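Local coordinates for protein BexL (Amycolatopsis orientalis, PDB 4XRW) that probably acts as a di-domain aromatase/cyclase, folding, cyclising and aromatising a polyketide intermediate in the type II polyketide pathway to BE-7585A, at residues A[29-34]-A[120-125]; A[50-55]-A[156-161]; A[106-111]-A[130-135]; A[92-97]-A[112-117]; A[187-192]-A[240-245]. All coordinates share one frame; numbering follows the deposited sequence.

Interaction 1: A[29-34]-A[120-125]; sequences LVDAPA and AATAKV
Val30 and Val125 have nearly the same first torsion, chi1 175° and 179°: in each, CG1 lies anti to the backbone N and CG2 sits beside that N, and the two CG2 methyls meet at 3.9 Å as the side chains cross at a slant. On the other face of the sheet, Leu29 CD2 rests 4.0 Å from Lys124 CB. Val30 and Ala123 form a hydrogen-bonded antiparallel pair, Val30 N giving to Ala123 O at 2.7 Å and Ala123 N to Val30 O at 2.8 Å. This joins the first and last strands of a helix-grip domain, and the Val30 side chain touches Val163 of the long helix 138-166. Past the pair the chain swings through an inverse gamma turn centred on Asp31, and Pro33 takes the N-cap position of helix 34-42. Ala34 CB then lies 4.2 Å from Ala123 CB. One water accepts from Ala34 N and donates to Thr122 O. Asp31 runs alongside Thr122, OD1 to OG1 2.8 Å, though the angle is too poor for a hydrogen bond.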
# COMPACT_ATOMS: atom_id res chain seq x y z
N LEU A 29 -1.73 -10.54 -20.25
CA LEU A 29 -0.32 -10.85 -20.44
C LEU A 29 0.50 -9.82 -19.71
O LEU A 29 0.16 -8.64 -19.73
CB LEU A 29 0.07 -10.85 -21.93
CG LEU A 29 -0.67 -11.84 -22.83
CD1 LEU A 29 -0.35 -11.54 -24.30
CD2 LEU A 29 -0.31 -13.28 -22.49
N VAL A 30 1.57 -10.26 -19.05
CA VAL A 30 2.44 -9.38 -18.27
C VAL A 30 3.91 -9.57 -18.68
O VAL A 30 4.38 -10.70 -18.80
CB VAL A 30 2.28 -9.66 -16.75
CG1 VAL A 30 3.27 -8.82 -15.94
CG2 VAL A 30 0.83 -9.39 -16.30
N ASP A 31 4.64 -8.47 -18.87
CA ASP A 31 6.02 -8.56 -19.37
C ASP A 31 7.03 -8.71 -18.24
O ASP A 31 7.93 -7.89 -18.04
CB ASP A 31 6.35 -7.34 -20.24
CG ASP A 31 5.49 -7.27 -21.51
OD1 ASP A 31 5.06 -8.33 -22.02
OD2 ASP A 31 5.24 -6.14 -21.98
N ALA A 32 6.85 -9.78 -17.47
CA ALA A 32 7.82 -10.26 -16.50
C ALA A 32 7.73 -11.77 -16.50
O ALA A 32 6.74 -12.34 -16.97
CB ALA A 32 7.55 -9.68 -15.11
N PRO A 33 8.76 -12.45 -16.01
CA PRO A 33 8.70 -13.92 -16.04
C PRO A 33 7.67 -14.47 -15.04
O PRO A 33 7.35 -13.81 -14.06
CB PRO A 33 10.12 -14.35 -15.67
CG PRO A 33 10.73 -13.17 -15.02
CD PRO A 33 10.07 -11.95 -15.56
N ALA A 34 7.17 -15.66 -15.31
CA ALA A 34 6.14 -16.29 -14.48
C ALA A 34 6.54 -16.40 -13.01
O ALA A 34 5.71 -16.23 -12.12
CB ALA A 34 5.80 -17.66 -15.01
N ALA A 120 10.24 -16.30 -21.82
CA ALA A 120 11.16 -16.23 -20.70
C ALA A 120 11.02 -14.94 -19.90
O ALA A 120 11.41 -14.89 -18.73
CB ALA A 120 12.59 -16.37 -21.19
N ALA A 121 10.48 -13.91 -20.53
CA ALA A 121 10.37 -12.58 -19.92
C ALA A 121 8.92 -12.12 -19.84
O ALA A 121 8.64 -10.97 -19.48
CB ALA A 121 11.20 -11.58 -20.72
N THR A 122 8.01 -13.02 -20.19
CA THR A 122 6.62 -12.65 -20.37
C THR A 122 5.71 -13.79 -19.87
O THR A 122 6.04 -14.97 -20.01
CB THR A 122 6.39 -12.29 -21.87
OG1 THR A 122 5.79 -10.99 -21.99
CG2 THR A 122 5.54 -13.27 -22.55
N ALA A 123 4.59 -13.42 -19.25
CA ALA A 123 3.73 -14.41 -18.61
C ALA A 123 2.25 -14.10 -18.79
O ALA A 123 1.85 -12.95 -18.91
CB ALA A 123 4.05 -14.50 -17.12
N LYS A 124 1.46 -15.16 -18.79
CA LYS A 124 0.01 -15.07 -18.80
C LYS A 124 -0.51 -15.26 -17.38
O LYS A 124 -0.21 -16.26 -16.74
CB LYS A 124 -0.59 -16.13 -19.72
CG LYS A 124 -2.09 -16.01 -19.89
CD LYS A 124 -2.65 -17.18 -20.68
CE LYS A 124 -4.15 -17.12 -20.82
NZ LYS A 124 -4.70 -18.29 -21.57
N VAL A 125 -1.26 -14.28 -16.91
CA VAL A 125 -1.85 -14.31 -15.58
C VAL A 125 -3.33 -14.53 -15.72
O VAL A 125 -4.02 -13.74 -16.34
CB VAL A 125 -1.57 -13.03 -14.81
CG1 VAL A 125 -2.22 -13.08 -13.41
CG2 VAL A 125 -0.07 -12.82 -14.70
O HOH W 1 7.49 -16.60 -17.76

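Interaction 2: A[50-55]-A[156-161]; sequences IFPPTV and LAALKH
Ile50 and Leu159 form the tight side of this contact, where the end of helix 47-50 leans on the long helix 138-166 of the helix-grip fold. Their side chains lie alongside each other and point the same way, with Ile50 CD1 3.9 Å from Leu159 CD1. That Leu159 methyl also approaches the Phe51 ring, obliquely and more distantly, Phe51 CE1 to Leu159 CD1 4.3 Å. Ile50 CG1 stands between the backbone N and the carbonyl carbon (chi1 62°), a position from which it also lies over one face of the Phe51 ring. All three residues are buried, and the Phe51 ring borders a bound MES molecule, probably from the crystallisation liquor. The other flank is looser: exposed Pro52 belongs to the type I turn from Phe51 to Thr54 that follows helix 47-50, and lays its ring against the methyl of partly exposed Ala158. Asn162 adds a weak hydrogen bond to Ile50 O. Pro52 CD sits 3.8 Å from Ala158 CB, with CG next at 4.0 Å from the same methyl.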
# COMPACT_ATOMS: atom_id res chain seq x y z
N ILE A 50 1.70 -3.60 -6.17
CA ILE A 50 1.07 -4.13 -7.39
C ILE A 50 -0.45 -4.06 -7.42
O ILE A 50 -1.06 -4.15 -8.50
CB ILE A 50 1.45 -5.61 -7.61
CG1 ILE A 50 0.97 -6.50 -6.47
CG2 ILE A 50 2.93 -5.72 -7.72
CD1 ILE A 50 1.02 -8.01 -6.79
N PHE A 51 -1.07 -3.95 -6.24
CA PHE A 51 -2.51 -3.68 -6.12
C PHE A 51 -2.74 -2.28 -5.54
O PHE A 51 -2.64 -2.09 -4.33
CB PHE A 51 -3.19 -4.73 -5.24
CG PHE A 51 -3.03 -6.14 -5.75
CD1 PHE A 51 -3.56 -6.51 -6.98
CD2 PHE A 51 -2.35 -7.08 -5.02
CE1 PHE A 51 -3.40 -7.79 -7.46
CE2 PHE A 51 -2.20 -8.40 -5.50
CZ PHE A 51 -2.72 -8.73 -6.72
N PRO A 52 -3.08 -1.31 -6.37
CA PRO A 52 -3.19 0.07 -5.85
C PRO A 52 -4.11 0.25 -4.63
O PRO A 52 -3.75 1.04 -3.78
CB PRO A 52 -3.69 0.85 -7.06
CG PRO A 52 -3.09 0.11 -8.22
CD PRO A 52 -3.19 -1.34 -7.84
N PRO A 53 -5.22 -0.50 -4.50
CA PRO A 53 -6.01 -0.29 -3.29
C PRO A 53 -5.39 -0.79 -1.99
O PRO A 53 -5.83 -0.37 -0.93
CB PRO A 53 -7.31 -1.06 -3.57
CG PRO A 53 -7.35 -1.19 -5.07
CD PRO A 53 -5.90 -1.40 -5.44
N THR A 54 -4.42 -1.69 -2.06
CA THR A 54 -3.93 -2.37 -0.86
C THR A 54 -3.00 -1.45 -0.08
O THR A 54 -2.03 -0.91 -0.61
CB THR A 54 -3.20 -3.69 -1.20
OG1 THR A 54 -4.08 -4.56 -1.94
CG2 THR A 54 -2.80 -4.39 0.05
N VAL A 55 -3.28 -1.30 1.21
CA VAL A 55 -2.40 -0.52 2.09
C VAL A 55 -1.41 -1.41 2.83
O VAL A 55 -0.22 -1.05 2.99
CB VAL A 55 -3.22 0.33 3.08
CG1 VAL A 55 -2.31 1.14 3.96
CG2 VAL A 55 -4.19 1.25 2.28
N LEU A 156 -6.55 -6.70 -12.93
CA LEU A 156 -5.55 -7.27 -13.84
C LEU A 156 -4.84 -6.17 -14.63
O LEU A 156 -3.63 -6.24 -14.87
CB LEU A 156 -6.20 -8.27 -14.80
CG LEU A 156 -6.54 -9.64 -14.23
CD1 LEU A 156 -7.13 -10.58 -15.28
CD2 LEU A 156 -5.29 -10.26 -13.60
N ALA A 157 -5.58 -5.14 -15.03
CA ALA A 157 -4.96 -4.04 -15.76
C ALA A 157 -3.94 -3.30 -14.88
O ALA A 157 -2.86 -2.97 -15.33
CB ALA A 157 -6.00 -3.09 -16.24
N ALA A 158 -4.30 -3.07 -13.62
CA ALA A 158 -3.39 -2.42 -12.69
C ALA A 158 -2.20 -3.34 -12.37
O ALA A 158 -1.07 -2.88 -12.23
CB ALA A 158 -4.13 -2.02 -11.41
N LEU A 159 -2.44 -4.64 -12.28
CA LEU A 159 -1.36 -5.59 -12.03
C LEU A 159 -0.30 -5.50 -13.13
O LEU A 159 0.90 -5.42 -12.85
CB LEU A 159 -1.89 -7.01 -11.95
CG LEU A 159 -0.85 -8.12 -11.85
CD1 LEU A 159 -0.27 -8.17 -10.44
CD2 LEU A 159 -1.44 -9.45 -12.21
N LYS A 160 -0.74 -5.55 -14.38
CA LYS A 160 0.17 -5.44 -15.52
C LYS A 160 0.94 -4.11 -15.48
O LYS A 160 2.16 -4.10 -15.60
CB LYS A 160 -0.61 -5.56 -16.82
CG LYS A 160 0.20 -5.33 -18.09
CD LYS A 160 -0.69 -5.41 -19.34
CE LYS A 160 0.12 -5.13 -20.62
NZ LYS A 160 1.33 -6.03 -20.72
N HIS A 161 0.22 -3.00 -15.32
CA HIS A 161 0.84 -1.68 -15.28
C HIS A 161 1.92 -1.59 -14.20
O HIS A 161 3.05 -1.16 -14.45
CB HIS A 161 -0.23 -0.63 -15.06
CG HIS A 161 0.29 0.77 -15.04
ND1 HIS A 161 0.46 1.51 -16.18
CD2 HIS A 161 0.67 1.57 -14.01
CE1 HIS A 161 0.93 2.71 -15.86
NE2 HIS A 161 1.07 2.77 -14.55

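Interaction 3: A[106-111]-A[130-135]; sequences VAEMSG and AYRAVG
Met109 reaches for Tyr131 across a non-hydrogen-bonded pair of the antiparallel hairpin 106-117/123-133. From CB, on the face shared with Tyr131, the chain runs first to CG, anti to the backbone N, and then bends twice (chi2 68°, chi3 57°). The first bend sets SD 3.9 Å from Tyr131 CB; the second brings the methyl alongside Tyr131, CE 3.6 Å from the same Tyr131 CB. SD is 5.2 Å from the centroid of the Tyr131 ring, 56° off its normal, an oblique Met-aromatic contact. Ile144 of helix 138-166 touches both side chains, and Asp145 of that helix holds the Tyr131 hydroxyl.

Ser110 and Ala130 exchange two backbone hydrogen bonds. Further along the hairpin the register slips by one residue in a classic beta bulge, where Ala107 and Glu108 both face Arg132. Ala107 N reaches Arg132 O at 2.9 Å, while Glu108 N makes only a weak bond of 3.4 Å to that same Arg132 O; Arg132 N returns to Glu108 O at 3.2 Å.

On the opposite face Glu108 CG and Arg132 CG cross at 3.7 Å, but the charged ends part, OE1 of Glu108 being 5.7 Å from NH1 of Arg132. With Arg132 NH2 salt-bridged to Asp136, the Glu108-Arg132 attraction is probably modest, and the cross-strand polar grip is mainly backbone.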
# COMPACT_ATOMS: atom_id res chain seq x y z
N VAL A 106 -23.46 -11.73 -1.33
CA VAL A 106 -22.46 -12.76 -1.56
C VAL A 106 -22.55 -13.79 -0.43
O VAL A 106 -22.40 -13.43 0.74
CB VAL A 106 -21.03 -12.22 -1.61
CG1 VAL A 106 -20.04 -13.33 -1.91
CG2 VAL A 106 -20.91 -11.08 -2.69
N ALA A 107 -22.77 -15.03 -0.80
CA ALA A 107 -22.75 -16.16 0.14
C ALA A 107 -21.33 -16.70 0.28
O ALA A 107 -20.91 -17.07 1.38
CB ALA A 107 -23.66 -17.26 -0.32
N GLU A 108 -20.62 -16.80 -0.84
CA GLU A 108 -19.20 -17.05 -0.79
C GLU A 108 -18.48 -16.59 -2.06
O GLU A 108 -19.06 -16.48 -3.15
CB GLU A 108 -18.91 -18.53 -0.51
CG GLU A 108 -19.49 -19.51 -1.50
CD GLU A 108 -18.89 -20.91 -1.31
OE1 GLU A 108 -19.45 -21.71 -0.51
OE2 GLU A 108 -17.85 -21.21 -1.95
N MET A 109 -17.22 -16.25 -1.85
CA MET A 109 -16.33 -15.73 -2.85
C MET A 109 -14.95 -16.37 -2.68
O MET A 109 -14.29 -16.20 -1.64
CB MET A 109 -16.23 -14.23 -2.73
CG MET A 109 -15.30 -13.54 -3.72
SD MET A 109 -15.96 -13.64 -5.38
CE MET A 109 -17.54 -12.89 -5.21
N SER A 110 -14.52 -17.07 -3.71
CA SER A 110 -13.19 -17.65 -3.76
C SER A 110 -12.59 -17.43 -5.15
O SER A 110 -13.29 -17.03 -6.08
CB SER A 110 -13.22 -19.13 -3.45
OG SER A 110 -14.01 -19.79 -4.41
N GLY A 111 -11.30 -17.66 -5.27
CA GLY A 111 -10.63 -17.42 -6.53
C GLY A 111 -9.31 -18.16 -6.61
O GLY A 111 -8.87 -18.81 -5.65
N ALA A 130 -14.97 -18.08 -8.16
CA ALA A 130 -16.12 -18.94 -8.00
C ALA A 130 -16.96 -18.31 -6.92
O ALA A 130 -16.44 -18.02 -5.84
CB ALA A 130 -15.68 -20.34 -7.61
N TYR A 131 -18.24 -18.08 -7.19
CA TYR A 131 -19.08 -17.42 -6.20
C TYR A 131 -20.52 -17.85 -6.27
O TYR A 131 -20.99 -18.39 -7.29
CB TYR A 131 -19.01 -15.91 -6.38
CG TYR A 131 -19.11 -15.49 -7.82
CD1 TYR A 131 -20.32 -15.14 -8.38
CD2 TYR A 131 -17.98 -15.48 -8.61
CE1 TYR A 131 -20.40 -14.77 -9.73
CE2 TYR A 131 -18.04 -15.12 -9.91
CZ TYR A 131 -19.24 -14.78 -10.48
OH TYR A 131 -19.22 -14.43 -11.79
N ARG A 132 -21.23 -17.58 -5.19
CA ARG A 132 -22.66 -17.71 -5.23
C ARG A 132 -23.32 -16.69 -4.33
O ARG A 132 -22.70 -16.09 -3.45
CB ARG A 132 -23.11 -19.13 -4.87
CG ARG A 132 -22.50 -19.74 -3.64
CD ARG A 132 -23.11 -21.13 -3.40
NE ARG A 132 -24.56 -21.05 -3.23
CZ ARG A 132 -25.31 -21.97 -2.62
NH1 ARG A 132 -24.77 -23.05 -2.08
NH2 ARG A 132 -26.63 -21.78 -2.54
N ALA A 133 -24.60 -16.50 -4.60
CA ALA A 133 -25.40 -15.52 -3.91
C ALA A 133 -26.14 -16.21 -2.77
O ALA A 133 -26.38 -17.42 -2.81
CB ALA A 133 -26.38 -14.85 -4.90
N VAL A 134 -26.52 -15.45 -1.76
CA VAL A 134 -27.24 -15.99 -0.63
C VAL A 134 -28.61 -16.46 -1.14
O VAL A 134 -29.31 -15.70 -1.79
CB VAL A 134 -27.38 -14.96 0.50
CG1 VAL A 134 -28.31 -15.47 1.58
CG2 VAL A 134 -26.00 -14.60 1.09
N GLY A 135 -28.97 -17.71 -0.90
CA GLY A 135 -30.24 -18.23 -1.42
C GLY A 135 -30.34 -18.30 -2.94
O GLY A 135 -31.45 -18.34 -3.49

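Interaction 4: A[92-97]-A[112-117]; sequences ARRISF and TWIVEP
Arg93, Thr112 and Trp113 have the largest shares of this antiparallel hairpin contact between strands 94-99 and 106-117 of the helix-grip sheet. Arg93, in a G1 beta bulge with Arg94 opposite Asp89, takes a hydrogen bond on its O from Val115 N at 3.0 Å. Its extended chain runs beside the Val115 carbonyl, CB 3.3 Å from Val115 O, and the guanidinium presents one face to Pro117 CG. Asp35 pairs with Arg93 NE. A water in the guanidinium plane accepts from NH1 and donates to the carbonyls of Ala92 and Val115, tying the turn to the strand.

Thr112 holds CG2 anti to its backbone N (OG1 at chi1 -44°), which sets this methyl over one face of the Arg94 guanidinium, CG2 3.8 Å from NH2, with Ile114 alongside the Arg94 chain.

Trp113 faces the interior with Ile95, and that pair trades two backbone bonds, Ile95 N to Trp113 O 2.9 Å and Trp113 N to Ile95 O 2.8 Å. Leu156 and Leu159 of helix 138-166 touch the indole, whose NE1 bonds to a bound MES, probably from the crystallisation liquor. Phe97 closes the row with its ring turned 40° to the five-membered ring of Trp113, and its CE2 lies 3.5 Å from Trp113 CD1.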
# COMPACT_ATOMS: atom_id res chain seq x y z
N ALA A 92 3.17 -25.32 -9.33
CA ALA A 92 2.15 -25.07 -10.34
C ALA A 92 1.91 -23.56 -10.59
O ALA A 92 1.15 -23.18 -11.49
CB ALA A 92 0.88 -25.72 -9.91
N ARG A 93 2.58 -22.73 -9.80
CA ARG A 93 2.37 -21.28 -9.81
C ARG A 93 0.87 -21.00 -9.68
O ARG A 93 0.29 -20.29 -10.50
CB ARG A 93 2.96 -20.64 -11.08
CG ARG A 93 4.46 -20.92 -11.29
CD ARG A 93 5.02 -20.17 -12.48
NE ARG A 93 6.30 -20.69 -12.94
CZ ARG A 93 6.44 -21.72 -13.77
NH1 ARG A 93 5.38 -22.36 -14.25
NH2 ARG A 93 7.65 -22.11 -14.13
N ARG A 94 0.25 -21.60 -8.66
CA ARG A 94 -1.17 -21.37 -8.37
C ARG A 94 -1.34 -20.90 -6.93
O ARG A 94 -0.64 -21.36 -6.03
CB ARG A 94 -2.02 -22.63 -8.58
CG ARG A 94 -2.17 -23.08 -10.03
CD ARG A 94 -2.87 -24.44 -10.17
NE ARG A 94 -4.34 -24.42 -10.18
CZ ARG A 94 -5.13 -24.67 -9.13
NH1 ARG A 94 -4.60 -24.95 -7.93
NH2 ARG A 94 -6.45 -24.64 -9.25
N ILE A 95 -2.31 -20.00 -6.74
CA ILE A 95 -2.67 -19.50 -5.42
C ILE A 95 -4.20 -19.52 -5.34
O ILE A 95 -4.86 -18.80 -6.08
CB ILE A 95 -2.18 -18.07 -5.17
CG1 ILE A 95 -0.66 -18.00 -5.31
CG2 ILE A 95 -2.62 -17.63 -3.76
CD1 ILE A 95 -0.15 -16.63 -5.36
N SER A 96 -4.75 -20.36 -4.47
CA SER A 96 -6.18 -20.37 -4.18
C SER A 96 -6.47 -19.44 -3.03
O SER A 96 -5.72 -19.43 -2.05
CB SER A 96 -6.64 -21.78 -3.83
OG SER A 96 -6.11 -22.70 -4.76
N PHE A 97 -7.54 -18.67 -3.12
CA PHE A 97 -7.89 -17.80 -2.00
C PHE A 97 -9.38 -17.88 -1.75
O PHE A 97 -10.15 -18.22 -2.64
CB PHE A 97 -7.44 -16.36 -2.24
CG PHE A 97 -7.96 -15.76 -3.53
CD1 PHE A 97 -9.13 -15.01 -3.54
CD2 PHE A 97 -7.25 -15.91 -4.72
CE1 PHE A 97 -9.60 -14.44 -4.72
CE2 PHE A 97 -7.70 -15.33 -5.88
CZ PHE A 97 -8.86 -14.60 -5.89
N THR A 112 -8.69 -18.07 -7.78
CA THR A 112 -7.43 -18.70 -8.03
C THR A 112 -6.63 -17.82 -8.96
O THR A 112 -7.17 -17.31 -9.95
CB THR A 112 -7.58 -20.11 -8.67
OG1 THR A 112 -8.61 -20.85 -8.01
CG2 THR A 112 -6.29 -20.88 -8.55
N TRP A 113 -5.36 -17.62 -8.60
CA TRP A 113 -4.35 -17.07 -9.49
C TRP A 113 -3.61 -18.23 -10.11
O TRP A 113 -3.23 -19.17 -9.41
CB TRP A 113 -3.33 -16.19 -8.74
CG TRP A 113 -3.91 -14.93 -8.16
CD1 TRP A 113 -4.37 -14.76 -6.89
CD2 TRP A 113 -4.06 -13.68 -8.82
NE1 TRP A 113 -4.81 -13.47 -6.72
CE2 TRP A 113 -4.64 -12.79 -7.89
CE3 TRP A 113 -3.77 -13.21 -10.11
CZ2 TRP A 113 -4.94 -11.47 -8.21
CZ3 TRP A 113 -4.06 -11.90 -10.41
CH2 TRP A 113 -4.63 -11.05 -9.47
N ILE A 114 -3.37 -18.14 -11.41
CA ILE A 114 -2.58 -19.15 -12.11
C ILE A 114 -1.65 -18.37 -13.02
O ILE A 114 -2.11 -17.59 -13.84
CB ILE A 114 -3.44 -20.14 -12.93
CG1 ILE A 114 -4.52 -20.81 -12.08
CG2 ILE A 114 -2.55 -21.22 -13.54
CD1 ILE A 114 -5.66 -21.43 -12.91
N VAL A 115 -0.35 -18.55 -12.85
CA VAL A 115 0.61 -17.82 -13.64
C VAL A 115 1.35 -18.80 -14.56
O VAL A 115 1.94 -19.77 -14.09
CB VAL A 115 1.60 -17.07 -12.77
CG1 VAL A 115 2.46 -16.17 -13.63
CG2 VAL A 115 0.84 -16.25 -11.71
N GLU A 116 1.27 -18.54 -15.86
CA GLU A 116 1.80 -19.46 -16.89
C GLU A 116 2.92 -18.78 -17.69
O GLU A 116 2.77 -17.63 -18.13
CB GLU A 116 0.67 -19.92 -17.82
CG GLU A 116 -0.38 -20.80 -17.10
CD GLU A 116 -1.62 -21.12 -17.94
OE1 GLU A 116 -1.78 -20.53 -19.03
OE2 GLU A 116 -2.44 -21.97 -17.49
N PRO A 117 4.06 -19.47 -17.84
CA PRO A 117 5.09 -18.84 -18.68
C PRO A 117 4.68 -18.96 -20.15
O PRO A 117 4.24 -20.04 -20.56
CB PRO A 117 6.34 -19.66 -18.37
CG PRO A 117 5.81 -21.03 -18.04
CD PRO A 117 4.43 -20.84 -17.44
O HOH W 2 2.42 -22.22 -14.01

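Interaction 5: A[187-192]-A[240-245]; sequences DVYDFV and CFPHHR
The Tyr189 ring has the chain at Pro242-His243 over one face, with Arg245 O and Asp190 OD1 near its plane at the edges. Tyr189 CG is anti to the backbone N (chi1 173°), which carries the ring out from the helix to that chain. His243 CA stands 3.8 Å from the ring centroid and Pro242 CA 4.0 Å from it, two CH-pi contacts. The His243 imidazole turns an edge to the tyrosine face in an offset edge-to-face pair, planes 85° apart, with His243 CD2 3.5 Å from Tyr189 CD2; Pro242 CB in turn lies over the centre of the imidazole. A cis peptide precedes His243.

Here helix 185-193 of the second helix-grip domain meets the tight turn joining strands 231-241 and 245-250. The turn holds a classic beta bulge, His244 and Arg245 both facing Phe241, whose O takes hydrogen bonds from both their N atoms. Arg245 folds its guanidinium back so that NH2 lies over the centre of the Phe241 ring.

Polar links between helix and turn run through a water: it donates to Asp190 OD1 at 2.6 Å and bonds to His243 NE2 at 2.8 Å. Asp190 OD2 is salt-bridged to Lys186. The buried His243 O has no polar partner and packs 3.6 Å from Tyr189 CB. At the far end of the ring, Tyr189 OH sits 3.3 Å from Cys240 CB and 3.4 Å from Pro242 N, which has no hydrogen to offer.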
# COMPACT_ATOMS: atom_id res chain seq x y z
N ASP A 187 5.97 6.53 23.53
CA ASP A 187 5.90 7.99 23.40
C ASP A 187 6.28 8.48 22.01
O ASP A 187 5.79 9.52 21.56
CB ASP A 187 6.79 8.65 24.46
CG ASP A 187 6.34 8.30 25.89
OD1 ASP A 187 5.14 7.96 26.07
OD2 ASP A 187 7.17 8.37 26.82
N VAL A 188 7.15 7.75 21.31
CA VAL A 188 7.52 8.12 19.98
C VAL A 188 6.37 7.75 19.01
O VAL A 188 5.93 8.56 18.19
CB VAL A 188 8.81 7.41 19.54
CG1 VAL A 188 9.19 7.86 18.17
CG2 VAL A 188 9.96 7.68 20.57
N TYR A 189 5.91 6.52 19.13
CA TYR A 189 4.72 6.06 18.40
C TYR A 189 3.56 7.04 18.51
O TYR A 189 2.95 7.41 17.51
CB TYR A 189 4.29 4.69 18.92
CG TYR A 189 2.96 4.19 18.35
CD1 TYR A 189 2.93 3.45 17.16
CD2 TYR A 189 1.77 4.49 18.97
CE1 TYR A 189 1.70 2.99 16.64
CE2 TYR A 189 0.56 4.05 18.46
CZ TYR A 189 0.53 3.30 17.30
OH TYR A 189 -0.67 2.87 16.82
N ASP A 190 3.19 7.41 19.75
CA ASP A 190 2.06 8.30 19.98
C ASP A 190 2.23 9.61 19.25
O ASP A 190 1.26 10.17 18.75
CB ASP A 190 1.85 8.60 21.47
CG ASP A 190 1.25 7.41 22.26
OD1 ASP A 190 0.73 6.43 21.67
OD2 ASP A 190 1.31 7.47 23.51
N PHE A 191 3.44 10.15 19.21
CA PHE A 191 3.66 11.41 18.49
C PHE A 191 3.30 11.28 17.00
O PHE A 191 2.71 12.19 16.42
CB PHE A 191 5.13 11.86 18.64
CG PHE A 191 5.44 13.16 17.98
CD1 PHE A 191 5.80 13.23 16.63
CD2 PHE A 191 5.36 14.35 18.70
CE1 PHE A 191 6.08 14.43 16.03
CE2 PHE A 191 5.64 15.56 18.10
CZ PHE A 191 6.01 15.61 16.77
N VAL A 192 3.69 10.17 16.38
CA VAL A 192 3.40 9.96 14.94
C VAL A 192 1.94 9.50 14.69
O VAL A 192 1.32 9.87 13.69
CB VAL A 192 4.39 8.95 14.33
CG1 VAL A 192 4.16 8.83 12.90
CG2 VAL A 192 5.85 9.43 14.58
N CYS A 240 -2.27 1.45 11.89
CA CYS A 240 -1.51 1.69 13.12
C CYS A 240 -1.53 0.45 14.05
O CYS A 240 -2.59 -0.09 14.37
CB CYS A 240 -2.10 2.92 13.81
SG CYS A 240 -2.21 4.34 12.68
N PHE A 241 -0.35 0.05 14.49
CA PHE A 241 -0.14 -1.12 15.35
C PHE A 241 0.60 -0.64 16.62
O PHE A 241 1.81 -0.46 16.58
CB PHE A 241 0.68 -2.16 14.63
CG PHE A 241 0.03 -2.70 13.37
CD1 PHE A 241 -0.84 -3.78 13.42
CD2 PHE A 241 0.28 -2.12 12.15
CE1 PHE A 241 -1.44 -4.28 12.27
CE2 PHE A 241 -0.33 -2.62 10.98
CZ PHE A 241 -1.19 -3.69 11.05
N PRO A 242 -0.13 -0.39 17.71
CA PRO A 242 0.46 0.11 18.96
C PRO A 242 1.47 -0.88 19.50
O PRO A 242 1.10 -2.04 19.54
CB PRO A 242 -0.73 0.19 19.90
CG PRO A 242 -1.91 0.25 19.05
CD PRO A 242 -1.60 -0.45 17.77
N HIS A 243 2.70 -0.50 19.86
CA HIS A 243 3.28 0.81 19.69
C HIS A 243 4.52 0.69 18.85
O HIS A 243 5.52 1.34 19.13
CB HIS A 243 3.63 1.43 21.05
CG HIS A 243 2.44 1.65 21.92
ND1 HIS A 243 2.10 0.81 22.95
CD2 HIS A 243 1.47 2.60 21.87
CE1 HIS A 243 0.99 1.24 23.52
NE2 HIS A 243 0.59 2.32 22.89
N HIS A 244 4.44 -0.09 17.78
CA HIS A 244 5.64 -0.43 17.05
C HIS A 244 5.66 -0.16 15.53
O HIS A 244 6.73 -0.17 14.90
CB HIS A 244 5.94 -1.91 17.32
CG HIS A 244 4.96 -2.87 16.71
ND1 HIS A 244 5.16 -3.44 15.47
CD2 HIS A 244 3.79 -3.36 17.17
CE1 HIS A 244 4.15 -4.24 15.19
NE2 HIS A 244 3.30 -4.22 16.20
N ARG A 245 4.51 0.11 14.93
CA ARG A 245 4.49 0.25 13.50
C ARG A 245 3.30 1.04 13.01
O ARG A 245 2.21 0.89 13.52
CB ARG A 245 4.48 -1.13 12.84
CG ARG A 245 4.60 -1.12 11.35
CD ARG A 245 4.69 -2.58 10.84
NE ARG A 245 3.52 -3.37 11.22
CZ ARG A 245 3.51 -4.69 11.42
NH1 ARG A 245 4.61 -5.43 11.28
NH2 ARG A 245 2.37 -5.29 11.78
O HOH W 3 -0.86 4.71 22.70

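Overall arrangement
Interactions 1 to 4 belong to the first helix-grip domain. Interactions 1, 4 and 3 follow neighbouring strands of its sheet: Lys124 O meets Glu116 N at 2.9 Å between 1 and 4, and Gly111 O meets Phe97 N at 2.9 Å between 3 and 4. Interaction 2 packs against the sheet through both its segments: Phe51 CZ of 50-55 lies 3.8 Å from Trp113 CZ2, and on the helix Lys160 NZ reaches Leu29 O at 3.0 Å. A bound MES touches the residues of interactions 2 and 4, consistent with a pocket between sheet and helix. Interaction 5 is in the second domain, its centre about 40 Å from that of interaction 1 but its nearest atoms about 8 Å from interaction 2.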